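Side-chain contacts in ORF59 (Human herpesvirus 8, PDB 3HSL), which stimulates the viral DNA polymerase as its accessory subunit in lytic replication and raises its processivity, probably by acting as a sliding clamp: residues A[64-69]-A[158-163]; A[268-273]-A[294-299]; A[275-278]-A[282-285]. All blocks are in the same frame, centred on the assembly; numbering follows the deposited sequence.

Overall arrangement
Following the chain from the N terminus, interaction 1 comes first: the loop 158-163 returns to strand 61-67 across 88 intervening residues, closing a long excursion. Interaction 2 opens later, joining 268-273 to 294-299, and interaction 3 (275-278 with 282-285) is nested inside it as the tighter turn of a hairpin. None of the three cross along the chain. In space they follow adjacent strands in the order 61-67, 296-302, 282-288 and 270-276. Backbone bonds between R66 and K297 join interactions 1 and 2; S299 OG with E283 OE2 links 2 to 3, and M162 packs against H277 between 1 and 3.

Interaction 1: residues A[64-69]-A[158-163]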
ATOM      1  N   GLY A  64       2.619   0.025  21.769  1.00 15.23           N
ATOM      2  CA  GLY A  64       3.368   1.240  21.889  1.00 15.58           C
ATOM      3  C   GLY A  64       4.845   1.066  21.568  1.00 16.94           C
ATOM      4  O   GLY A  64       5.588   0.386  22.304  1.00 17.52           O
ATOM      5  N   LEU A  65       5.268   1.676  20.462  1.00 16.95           N
ATOM      6  CA  LEU A  65       6.667   1.703  20.060  1.00 17.13           C
ATOM      7  C   LEU A  65       7.117   3.110  20.434  1.00 17.27           C
ATOM      8  O   LEU A  65       6.466   4.062  20.030  1.00 17.45           O
ATOM      9  CB  LEU A  65       6.802   1.525  18.553  1.00 17.21           C
ATOM     10  CG  LEU A  65       8.176   1.843  17.952  1.00 16.16           C
ATOM     11  CD1 LEU A  65       9.290   0.993  18.560  1.00 16.87           C
ATOM     12  CD2 LEU A  65       8.136   1.665  16.443  1.00 16.42           C
ATOM     13  N   ARG A  66       8.204   3.267  21.190  1.00 17.16           N
ATOM     14  CA  ARG A  66       8.626   4.628  21.588  1.00 17.08           C
ATOM     15  C   ARG A  66      10.110   4.791  21.345  1.00 16.79           C
ATOM     16  O   ARG A  66      10.921   3.993  21.790  1.00 16.74           O
ATOM     17  CB  ARG A  66       8.309   4.812  23.043  1.00 17.29           C
ATOM     18  CG  ARG A  66       6.992   4.160  23.321  1.00 17.94           C
ATOM     19  CD  ARG A  66       7.077   3.659  24.688  1.00 17.98           C
ATOM     20  NE  ARG A  66       6.576   2.304  24.659  1.00 17.44           N
ATOM     21  CZ  ARG A  66       6.750   1.443  25.644  1.00 17.61           C
ATOM     22  NH1 ARG A  66       7.412   1.801  26.742  1.00 15.78           N
ATOM     23  NH2 ARG A  66       6.257   0.225  25.514  1.00 19.36           N
ATOM     24  N   ILE A  67      10.455   5.842  20.627  1.00 16.74           N
ATOM     25  CA  ILE A  67      11.822   6.081  20.248  1.00 16.66           C
ATOM     26  C   ILE A  67      12.333   7.428  20.790  1.00 17.22           C
ATOM     27  O   ILE A  67      11.873   8.503  20.391  1.00 17.32           O
ATOM     28  CB  ILE A  67      11.886   5.980  18.700  1.00 16.65           C
ATOM     29  CG1 ILE A  67      11.209   4.658  18.258  1.00 15.12           C
ATOM     30  CG2 ILE A  67      13.335   6.145  18.174  1.00 15.75           C
ATOM     31  CD1 ILE A  67      10.762   4.602  16.801  1.00 13.94           C
ATOM     32  N   LYS A  68      13.292   7.342  21.706  1.00 17.46           N
ATOM     33  CA  LYS A  68      13.904   8.502  22.322  1.00 17.91           C
ATOM     34  C   LYS A  68      15.049   8.982  21.422  1.00 18.59           C
ATOM     35  O   LYS A  68      15.525   8.222  20.577  1.00 18.24           O
ATOM     36  CB  LYS A  68      14.418   8.142  23.728  1.00 17.39           C
ATOM     37  N   ASN A  69      15.470  10.239  21.614  1.00 19.37           N
ATOM     38  CA  ASN A  69      16.576  10.869  20.879  1.00 19.77           C
ATOM     39  C   ASN A  69      16.608  10.753  19.367  1.00 20.98           C
ATOM     40  O   ASN A  69      17.688  10.713  18.778  1.00 21.45           O
ATOM     41  CB  ASN A  69      17.901  10.358  21.436  1.00 19.28           C
ATOM     42  CG  ASN A  69      18.138  10.806  22.854  1.00 18.76           C
ATOM     43  OD1 ASN A  69      18.210  12.013  23.145  1.00 17.55           O
ATOM     44  ND2 ASN A  69      18.270   9.835  23.755  1.00 17.34           N
ATOM     45  N   PHE A 158       1.674   7.384  27.447  1.00 46.63           N
ATOM     46  CA  PHE A 158       1.692   6.769  28.781  1.00 49.54           C
ATOM     47  C   PHE A 158       2.601   5.525  28.905  1.00 51.38           C
ATOM     48  O   PHE A 158       2.306   4.581  29.680  1.00 50.84           O
ATOM     49  CB  PHE A 158       0.244   6.538  29.314  1.00 49.44           C
ATOM     50  CG  PHE A 158      -0.753   6.040  28.258  1.00 49.82           C
ATOM     51  CD1 PHE A 158      -0.634   4.780  27.674  1.00 49.68           C
ATOM     52  CD2 PHE A 158      -1.822   6.851  27.862  1.00 49.91           C
ATOM     53  CE1 PHE A 158      -1.558   4.344  26.711  1.00 49.59           C
ATOM     54  CE2 PHE A 158      -2.750   6.421  26.900  1.00 49.42           C
ATOM     55  CZ  PHE A 158      -2.614   5.171  26.329  1.00 49.82           C
ATOM     56  N   HIS A 159       3.703   5.534  28.145  1.00 53.16           N
ATOM     57  CA  HIS A 159       4.625   4.380  28.151  1.00 54.81           C
ATOM     58  C   HIS A 159       6.006   4.485  28.882  1.00 56.94           C
ATOM     59  O   HIS A 159       6.219   3.781  29.887  1.00 57.32           O
ATOM     60  CB  HIS A 159       4.760   3.837  26.739  1.00 53.69           C
ATOM     61  CG  HIS A 159       3.513   3.202  26.213  1.00 50.78           C
ATOM     62  ND1 HIS A 159       3.322   1.836  26.203  1.00 49.03           N
ATOM     63  CD2 HIS A 159       2.395   3.741  25.678  1.00 49.33           C
ATOM     64  CE1 HIS A 159       2.142   1.562  25.683  1.00 48.14           C
ATOM     65  NE2 HIS A 159       1.559   2.701  25.357  1.00 48.54           N
ATOM     66  N   ASP A 160       6.923   5.334  28.396  1.00 58.47           N
ATOM     67  CA  ASP A 160       8.241   5.512  29.036  1.00 59.56           C
ATOM     68  C   ASP A 160       8.096   6.166  30.400  1.00 60.07           C
ATOM     69  O   ASP A 160       8.630   7.252  30.666  1.00 60.04           O
ATOM     70  CB  ASP A 160       9.222   6.305  28.160  1.00 59.94           C
ATOM     71  CG  ASP A 160       9.624   5.556  26.915  1.00 60.63           C
ATOM     72  OD1 ASP A 160      10.615   5.963  26.270  1.00 60.26           O
ATOM     73  OD2 ASP A 160       8.945   4.556  26.587  1.00 61.91           O
ATOM     74  N   ARG A 161       7.359   5.473  31.255  1.00 60.71           N
ATOM     75  CA  ARG A 161       7.094   5.924  32.605  1.00 61.48           C
ATOM     76  C   ARG A 161       7.109   4.811  33.658  1.00 61.62           C
ATOM     77  O   ARG A 161       7.500   3.672  33.369  1.00 61.69           O
ATOM     78  CB  ARG A 161       5.808   6.762  32.649  1.00 61.67           C
ATOM     79  CG  ARG A 161       4.592   6.204  31.907  1.00 61.56           C
ATOM     80  CD  ARG A 161       3.401   7.093  32.236  1.00 61.59           C
ATOM     81  NE  ARG A 161       3.737   8.494  32.007  1.00 61.88           N
ATOM     82  CZ  ARG A 161       2.964   9.528  32.315  1.00 62.22           C
ATOM     83  NH1 ARG A 161       1.779   9.345  32.879  1.00 62.02           N
ATOM     84  NH2 ARG A 161       3.387  10.758  32.055  1.00 62.50           N
ATOM     85  N   MET A 162       6.679   5.172  34.869  1.00 61.60           N
ATOM     86  CA  MET A 162       6.601   4.282  36.042  1.00 61.82           C
ATOM     87  C   MET A 162       7.892   3.480  36.344  1.00 61.31           C
ATOM     88  O   MET A 162       7.843   2.270  36.623  1.00 61.45           O
ATOM     89  CB  MET A 162       5.330   3.393  36.018  1.00 62.36           C
ATOM     90  CG  MET A 162       5.266   2.279  34.954  1.00 63.77           C
ATOM     91  SD  MET A 162       3.690   1.382  34.938  1.00 65.90           S
ATOM     92  CE  MET A 162       3.524   0.899  36.669  1.00 64.93           C
ATOM     93  N   GLU A 163       9.035   4.167  36.287  1.00 60.35           N
ATOM     94  CA  GLU A 163      10.337   3.550  36.564  1.00 59.29           C
ATOM     95  C   GLU A 163      10.479   3.058  38.020  1.00 58.39           C
ATOM     96  O   GLU A 163      11.196   2.088  38.273  1.00 58.50           O
ATOM     97  CB  GLU A 163      11.475   4.509  36.208  1.00 59.30           C
TER
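R66 meets both H159 and D160, turning its guanidinium toward the loop 158-163 while also holding its own strand. The polar evidence comes first. R66 NH1 donates to D160 OD2 at 3.2 Å with a nearly straight N-H...O angle of 165°. The oxygen lies at the edge of the guanidinium, in its plane; as the groups carry opposite charges, the bond is also a salt bridge. The modelled place of OD2 is less sure, so its exact length deserves caution. Within the strand, R66 NE and NH2 grip the one carbonyl G64 O side-on, at 3.2 and 3.3 Å. Both come from the same face of that carbonyl, NE from well above its plane. With CG beside the backbone N (chi1 -39°) and bends at the next two torsions, the side chain curls back to this oxygen, and the paired bonds limit rotation of the guanidinium.

Packing is the second kind. H159 covers one guanidinium face, its ND1 3.3 Å above the plane and offset toward the rim. The planes stand 42° apart, so this is an inclined approach and not a parallel stack. The nearby positive charge may disfavour protonation of H159. G64 CA lies over a face of the imidazole, 4.2 Å from the H159 ring centroid, a CH-pi contact.

In the sheet, strand 61-67 bonds through L65 and I67 to V53 and L51 on one side, and through G64 and R66 to S299 and K297 on the other. L65 and I67 point away from the loop, and their side chains touch I31 and I24 of helix 18-35, so loop and helix flank the strand on opposite faces.

Interaction 2: residues A[268-273]-A[294-299]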
ATOM      1  N   GLY A 268      16.342 -10.819  16.528  1.00 26.09           N
ATOM      2  CA  GLY A 268      17.579 -10.056  16.611  1.00 25.37           C
ATOM      3  C   GLY A 268      17.373  -8.776  17.395  1.00 24.93           C
ATOM      4  O   GLY A 268      18.261  -7.920  17.429  1.00 25.24           O
ATOM      5  N   TRP A 269      16.202  -8.646  18.026  1.00 24.02           N
ATOM      6  CA  TRP A 269      15.857  -7.447  18.787  1.00 23.34           C
ATOM      7  C   TRP A 269      15.125  -7.636  20.115  1.00 22.62           C
ATOM      8  O   TRP A 269      15.686  -7.375  21.177  1.00 22.85           O
ATOM      9  CB  TRP A 269      15.042  -6.500  17.902  1.00 23.69           C
ATOM     10  CG  TRP A 269      15.852  -5.873  16.833  1.00 24.09           C
ATOM     11  CD1 TRP A 269      16.244  -6.442  15.659  1.00 24.89           C
ATOM     12  CD2 TRP A 269      16.377  -4.545  16.834  1.00 23.54           C
ATOM     13  NE1 TRP A 269      16.982  -5.551  14.927  1.00 25.66           N
ATOM     14  CE2 TRP A 269      17.078  -4.377  15.626  1.00 24.86           C
ATOM     15  CE3 TRP A 269      16.321  -3.484  17.739  1.00 22.77           C
ATOM     16  CZ2 TRP A 269      17.722  -3.189  15.297  1.00 24.77           C
ATOM     17  CZ3 TRP A 269      16.949  -2.315  17.425  1.00 23.45           C
ATOM     18  CH2 TRP A 269      17.644  -2.167  16.210  1.00 25.25           C
ATOM     19  N   PHE A 270      13.876  -8.085  20.050  1.00 21.36           N
ATOM     20  CA  PHE A 270      13.075  -8.270  21.250  1.00 20.01           C
ATOM     21  C   PHE A 270      12.519  -9.664  21.380  1.00 19.50           C
ATOM     22  O   PHE A 270      12.370 -10.374  20.390  1.00 18.88           O
ATOM     23  CB  PHE A 270      11.888  -7.284  21.287  1.00 19.21           C
ATOM     24  CG  PHE A 270      12.292  -5.847  21.288  1.00 17.66           C
ATOM     25  CD1 PHE A 270      12.793  -5.255  22.436  1.00 16.17           C
ATOM     26  CD2 PHE A 270      12.167  -5.077  20.136  1.00 18.01           C
ATOM     27  CE1 PHE A 270      13.167  -3.921  22.440  1.00 15.90           C
ATOM     28  CE2 PHE A 270      12.539  -3.732  20.126  1.00 16.53           C
ATOM     29  CZ  PHE A 270      13.041  -3.156  21.283  1.00 16.10           C
ATOM     30  N   THR A 271      12.221 -10.019  22.627  1.00 19.54           N
ATOM     31  CA  THR A 271      11.630 -11.295  23.011  1.00 19.77           C
ATOM     32  C   THR A 271      10.600 -10.937  24.102  1.00 19.89           C
ATOM     33  O   THR A 271      10.888 -10.109  24.969  1.00 19.81           O
ATOM     34  CB  THR A 271      12.690 -12.307  23.503  1.00 19.88           C
ATOM     35  OG1 THR A 271      12.089 -13.592  23.672  1.00 20.33           O
ATOM     36  CG2 THR A 271      13.351 -11.866  24.815  1.00 20.41           C
ATOM     37  N   PRO A 272       9.404 -11.555  24.061  1.00 20.01           N
ATOM     38  CA  PRO A 272       8.316 -11.267  24.992  1.00 20.21           C
ATOM     39  C   PRO A 272       8.569 -11.509  26.466  1.00 20.78           C
ATOM     40  O   PRO A 272       9.195 -12.493  26.848  1.00 21.23           O
ATOM     41  CB  PRO A 272       7.193 -12.211  24.526  1.00 19.82           C
ATOM     42  CG  PRO A 272       7.507 -12.540  23.143  1.00 19.54           C
ATOM     43  CD  PRO A 272       9.005 -12.593  23.097  1.00 20.26           C
ATOM     44  N   GLY A 273       8.064 -10.588  27.273  1.00 21.16           N
ATOM     45  CA  GLY A 273       8.148 -10.661  28.714  1.00 21.86           C
ATOM     46  C   GLY A 273       6.782 -10.225  29.212  1.00 22.47           C
ATOM     47  O   GLY A 273       6.193  -9.287  28.659  1.00 22.77           O
ATOM     48  N   GLY A 294      18.685   0.579  22.604  1.00 34.13           N
ATOM     49  CA  GLY A 294      18.686   1.471  23.783  1.00 33.12           C
ATOM     50  C   GLY A 294      17.671   2.616  23.733  1.00 32.17           C
ATOM     51  O   GLY A 294      17.060   2.972  24.740  1.00 32.71           O
ATOM     52  N   ASP A 295      17.484   3.202  22.559  1.00 30.58           N
ATOM     53  CA  ASP A 295      16.539   4.301  22.402  1.00 28.99           C
ATOM     54  C   ASP A 295      15.138   3.777  22.113  1.00 27.48           C
ATOM     55  O   ASP A 295      14.262   4.547  21.717  1.00 27.74           O
ATOM     56  CB  ASP A 295      16.954   5.170  21.201  1.00 28.98           C
ATOM     57  CG  ASP A 295      18.339   5.766  21.341  1.00 29.68           C
ATOM     58  OD1 ASP A 295      18.866   5.869  22.478  1.00 30.29           O
ATOM     59  OD2 ASP A 295      18.903   6.141  20.290  1.00 30.07           O
ATOM     60  N   VAL A 296      14.903   2.482  22.305  1.00 25.45           N
ATOM     61  CA  VAL A 296      13.600   1.937  21.945  1.00 23.46           C
ATOM     62  C   VAL A 296      12.913   1.044  22.974  1.00 22.98           C
ATOM     63  O   VAL A 296      13.539   0.197  23.613  1.00 22.77           O
ATOM     64  CB  VAL A 296      13.739   1.104  20.632  1.00 23.02           C
ATOM     65  CG1 VAL A 296      12.402   0.616  20.149  1.00 21.86           C
ATOM     66  CG2 VAL A 296      14.413   1.899  19.539  1.00 21.33           C
ATOM     67  N   LYS A 297      11.610   1.256  23.116  1.00 22.57           N
ATOM     68  CA  LYS A 297      10.756   0.464  23.986  1.00 22.51           C
ATOM     69  C   LYS A 297       9.541   0.017  23.186  1.00 22.71           C
ATOM     70  O   LYS A 297       8.907   0.829  22.484  1.00 23.22           O
ATOM     71  CB  LYS A 297      10.318   1.191  25.256  1.00 22.38           C
ATOM     72  CG  LYS A 297      11.410   1.384  26.274  1.00 23.78           C
ATOM     73  CD  LYS A 297      10.826   1.836  27.596  1.00 25.47           C
ATOM     74  CE  LYS A 297      11.905   2.032  28.638  1.00 26.82           C
ATOM     75  NZ  LYS A 297      12.834   3.111  28.198  1.00 28.69           N
ATOM     76  N   LEU A 298       9.230  -1.274  23.299  1.00 22.27           N
ATOM     77  CA  LEU A 298       8.105  -1.884  22.611  1.00 21.63           C
ATOM     78  C   LEU A 298       7.298  -2.760  23.565  1.00 21.59           C
ATOM     79  O   LEU A 298       7.838  -3.695  24.162  1.00 22.05           O
ATOM     80  CB  LEU A 298       8.598  -2.743  21.442  1.00 21.12           C
ATOM     81  CG  LEU A 298       7.535  -3.466  20.586  1.00 20.60           C
ATOM     82  CD1 LEU A 298       6.622  -2.463  19.905  1.00 20.12           C
ATOM     83  CD2 LEU A 298       8.124  -4.409  19.540  1.00 18.17           C
ATOM     84  N   SER A 299       6.008  -2.470  23.716  1.00 20.70           N
ATOM     85  CA  SER A 299       5.182  -3.305  24.585  1.00 19.28           C
ATOM     86  C   SER A 299       3.736  -3.171  24.196  1.00 18.24           C
ATOM     87  O   SER A 299       3.396  -2.321  23.398  1.00 18.40           O
ATOM     88  CB  SER A 299       5.341  -2.920  26.054  1.00 19.01           C
ATOM     89  OG  SER A 299       4.737  -1.672  26.302  1.00 17.89           O
TER
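F270 and L298 bring their CA atoms to 8.2 Å, the nearest backbone approach between two strands that run in the same direction without being neighbours. This is part of the extended beta sheet of a processivity-clamp fold: strand 282-288 lies between them, antiparallel to each, and its backbone pairs with the 268-273 side at W269, T271 and G273 through T289, V287 and E285. A classic beta bulge places W269 and F270 together on the two-residue side of the irregularity, at the entrance to strand 270-276. The contact is therefore one of side chains reaching over an intervening strand.

F270 carries the first segment's share. Its CG lies beside the backbone N (chi1 -61°), which swings the ring across toward V296 and L298. Those two, flanking K297 in the sequence, point to the same face of their strand, whereas K297 points away from F270, and its side chain touches R66 and D160.

The two aliphatic partners meet different parts of the ring. L298 lies over a face, its CB 4.3 Å above the plane of the F270 ring and offset toward the rim; its CG is anti to the backbone N (chi1 -180°), and the CD2 branch comes 4.1 Å from F270 CD2. All three residues are buried, and the contact between them is purely apolar. The same layer continues to helix 18-35, where I24 touches V296 and V27 touches W269. V296 approaches at about a right angle to F270 and meets the far edge of the ring near its plane, CG1 standing 4.0 Å from F270 CZ.

Interaction 3: residues A[275-278]-A[282-285]; sequences IWHS and LEVE
H277 donates from NE2 to E283 OE1 at 2.7 Å, a histidine-carboxylate hydrogen bond near the turn of a beta hairpin. The N-H...O angle is 149°, and OE1 lies close to the imidazole plane, whereas NE2 meets the carboxylate on its anti side, tilted 27° from the carboxylate plane. Beneath this pair, I275 and E283 form an antiparallel hydrogen-bonded pair: I275 N to E283 O is 2.8 Å and E283 N to I275 O 2.7 Å.

On the other face, W276 and L282 form the adjoining non-hydrogen-bonded pair. L282 CD1 sits over the centre of the indole, 3.8 Å from the centroid of the W276 five-membered ring, a CH-pi contact; CG anti to the backbone N (chi1 174°) lets L282 run alongside the indole.

Further out, I275 CG2 lies 3.9 Å above the plane of the H277 ring, offset toward its rim. E283, extended from its strand, has its second oxygen OE2 hydrogen-bonded to S299 OG. E285 OE2 instead takes a hydrogen bond from W230 NE1, in a loop that also touches I275.

The hairpin sits between strand 169-172, bonded to it through W276 and T169, and strand 296-302, bonded through L282 and V284; its W276-L282 face packs on V198 and V200 of strand 195-201.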
ATOM      1  N   ILE A 275       4.409  -8.757  32.355  1.00 22.05           N
ATOM      2  CA  ILE A 275       4.500  -8.006  33.602  1.00 21.66           C
ATOM      3  C   ILE A 275       3.075  -7.751  34.094  1.00 22.35           C
ATOM      4  O   ILE A 275       2.216  -7.333  33.318  1.00 22.15           O
ATOM      5  CB  ILE A 275       5.170  -6.630  33.395  1.00 21.24           C
ATOM      6  CG1 ILE A 275       6.293  -6.693  32.346  1.00 21.71           C
ATOM      7  CG2 ILE A 275       5.610  -6.046  34.718  1.00 19.22           C
ATOM      8  CD1 ILE A 275       6.893  -5.349  31.966  1.00 20.83           C
ATOM      9  N   TRP A 276       2.835  -8.004  35.379  1.00 22.97           N
ATOM     10  CA  TRP A 276       1.537  -7.785  36.001  1.00 23.58           C
ATOM     11  C   TRP A 276       1.580  -6.520  36.813  1.00 25.11           C
ATOM     12  O   TRP A 276       2.138  -6.491  37.914  1.00 25.37           O
ATOM     13  CB  TRP A 276       1.120  -8.948  36.913  1.00 22.85           C
ATOM     14  CG  TRP A 276       0.566 -10.132  36.218  1.00 20.91           C
ATOM     15  CD1 TRP A 276      -0.758 -10.437  36.058  1.00 20.91           C
ATOM     16  CD2 TRP A 276       1.300 -11.182  35.581  1.00 19.84           C
ATOM     17  NE1 TRP A 276      -0.893 -11.615  35.359  1.00 20.29           N
ATOM     18  CE2 TRP A 276       0.357 -12.091  35.056  1.00 19.42           C
ATOM     19  CE3 TRP A 276       2.671 -11.445  35.403  1.00 19.15           C
ATOM     20  CZ2 TRP A 276       0.734 -13.238  34.369  1.00 19.02           C
ATOM     21  CZ3 TRP A 276       3.047 -12.583  34.720  1.00 18.19           C
ATOM     22  CH2 TRP A 276       2.082 -13.469  34.209  1.00 19.47           C
ATOM     23  N   HIS A 277       0.986  -5.469  36.272  1.00 26.65           N
ATOM     24  CA  HIS A 277       0.964  -4.200  36.969  1.00 28.10           C
ATOM     25  C   HIS A 277      -0.089  -4.142  38.057  1.00 29.55           C
ATOM     26  O   HIS A 277      -1.168  -4.740  37.954  1.00 29.83           O
ATOM     27  CB  HIS A 277       0.805  -3.045  35.990  1.00 27.83           C
ATOM     28  CG  HIS A 277       1.948  -2.922  35.047  1.00 27.69           C
ATOM     29  ND1 HIS A 277       3.105  -2.250  35.373  1.00 27.99           N
ATOM     30  CD2 HIS A 277       2.119  -3.384  33.787  1.00 27.78           C
ATOM     31  CE1 HIS A 277       3.943  -2.303  34.354  1.00 28.13           C
ATOM     32  NE2 HIS A 277       3.368  -2.986  33.379  1.00 28.48           N
ATOM     33  N   SER A 278       0.252  -3.406  39.106  1.00 31.00           N
ATOM     34  CA  SER A 278      -0.624  -3.206  40.247  1.00 32.68           C
ATOM     35  C   SER A 278      -2.008  -2.721  39.784  1.00 33.46           C
ATOM     36  O   SER A 278      -3.031  -3.041  40.407  1.00 33.71           O
ATOM     37  CB  SER A 278       0.011  -2.174  41.189  1.00 32.88           C
ATOM     38  OG  SER A 278      -0.842  -1.859  42.273  1.00 33.69           O
ATOM     39  N   LEU A 282      -1.905  -6.248  32.441  1.00 24.94           N
ATOM     40  CA  LEU A 282      -0.894  -7.230  32.052  1.00 23.76           C
ATOM     41  C   LEU A 282      -0.145  -6.663  30.828  1.00 22.95           C
ATOM     42  O   LEU A 282      -0.747  -6.430  29.778  1.00 23.21           O
ATOM     43  CB  LEU A 282      -1.524  -8.603  31.736  1.00 23.73           C
ATOM     44  CG  LEU A 282      -0.594  -9.702  31.167  1.00 23.81           C
ATOM     45  CD1 LEU A 282       0.598  -9.989  32.070  1.00 24.01           C
ATOM     46  CD2 LEU A 282      -1.304 -11.004  30.831  1.00 22.76           C
ATOM     47  N   GLU A 283       1.159  -6.441  30.965  1.00 21.61           N
ATOM     48  CA  GLU A 283       1.950  -5.886  29.881  1.00 20.56           C
ATOM     49  C   GLU A 283       2.851  -6.920  29.227  1.00 20.32           C
ATOM     50  O   GLU A 283       3.582  -7.649  29.895  1.00 20.63           O
ATOM     51  CB  GLU A 283       2.785  -4.705  30.388  1.00 20.33           C
ATOM     52  CG  GLU A 283       3.620  -3.994  29.321  1.00 21.46           C
ATOM     53  CD  GLU A 283       4.391  -2.752  29.831  1.00 22.57           C
ATOM     54  OE1 GLU A 283       4.646  -2.610  31.048  1.00 21.99           O
ATOM     55  OE2 GLU A 283       4.755  -1.895  28.989  1.00 23.39           O
ATOM     56  N   VAL A 284       2.792  -6.983  27.908  1.00 20.00           N
ATOM     57  CA  VAL A 284       3.636  -7.879  27.139  1.00 19.77           C
ATOM     58  C   VAL A 284       4.744  -6.956  26.672  1.00 20.20           C
ATOM     59  O   VAL A 284       4.476  -6.036  25.904  1.00 21.02           O
ATOM     60  CB  VAL A 284       2.889  -8.467  25.942  1.00 19.26           C
ATOM     61  CG1 VAL A 284       3.850  -9.189  25.018  1.00 18.51           C
ATOM     62  CG2 VAL A 284       1.774  -9.392  26.429  1.00 18.67           C
ATOM     63  N   GLU A 285       5.975  -7.185  27.124  1.00 19.72           N
ATOM     64  CA  GLU A 285       7.079  -6.308  26.740  1.00 19.57           C
ATOM     65  C   GLU A 285       8.212  -6.977  25.993  1.00 19.38           C
ATOM     66  O   GLU A 285       8.662  -8.067  26.355  1.00 19.65           O
ATOM     67  CB  GLU A 285       7.660  -5.585  27.958  1.00 19.62           C
ATOM     68  CG  GLU A 285       8.790  -4.652  27.589  1.00 21.17           C
ATOM     69  CD  GLU A 285       9.309  -3.830  28.739  1.00 23.83           C
ATOM     70  OE1 GLU A 285       9.918  -2.769  28.482  1.00 25.85           O
ATOM     71  OE2 GLU A 285       9.120  -4.220  29.905  1.00 25.97           O
TER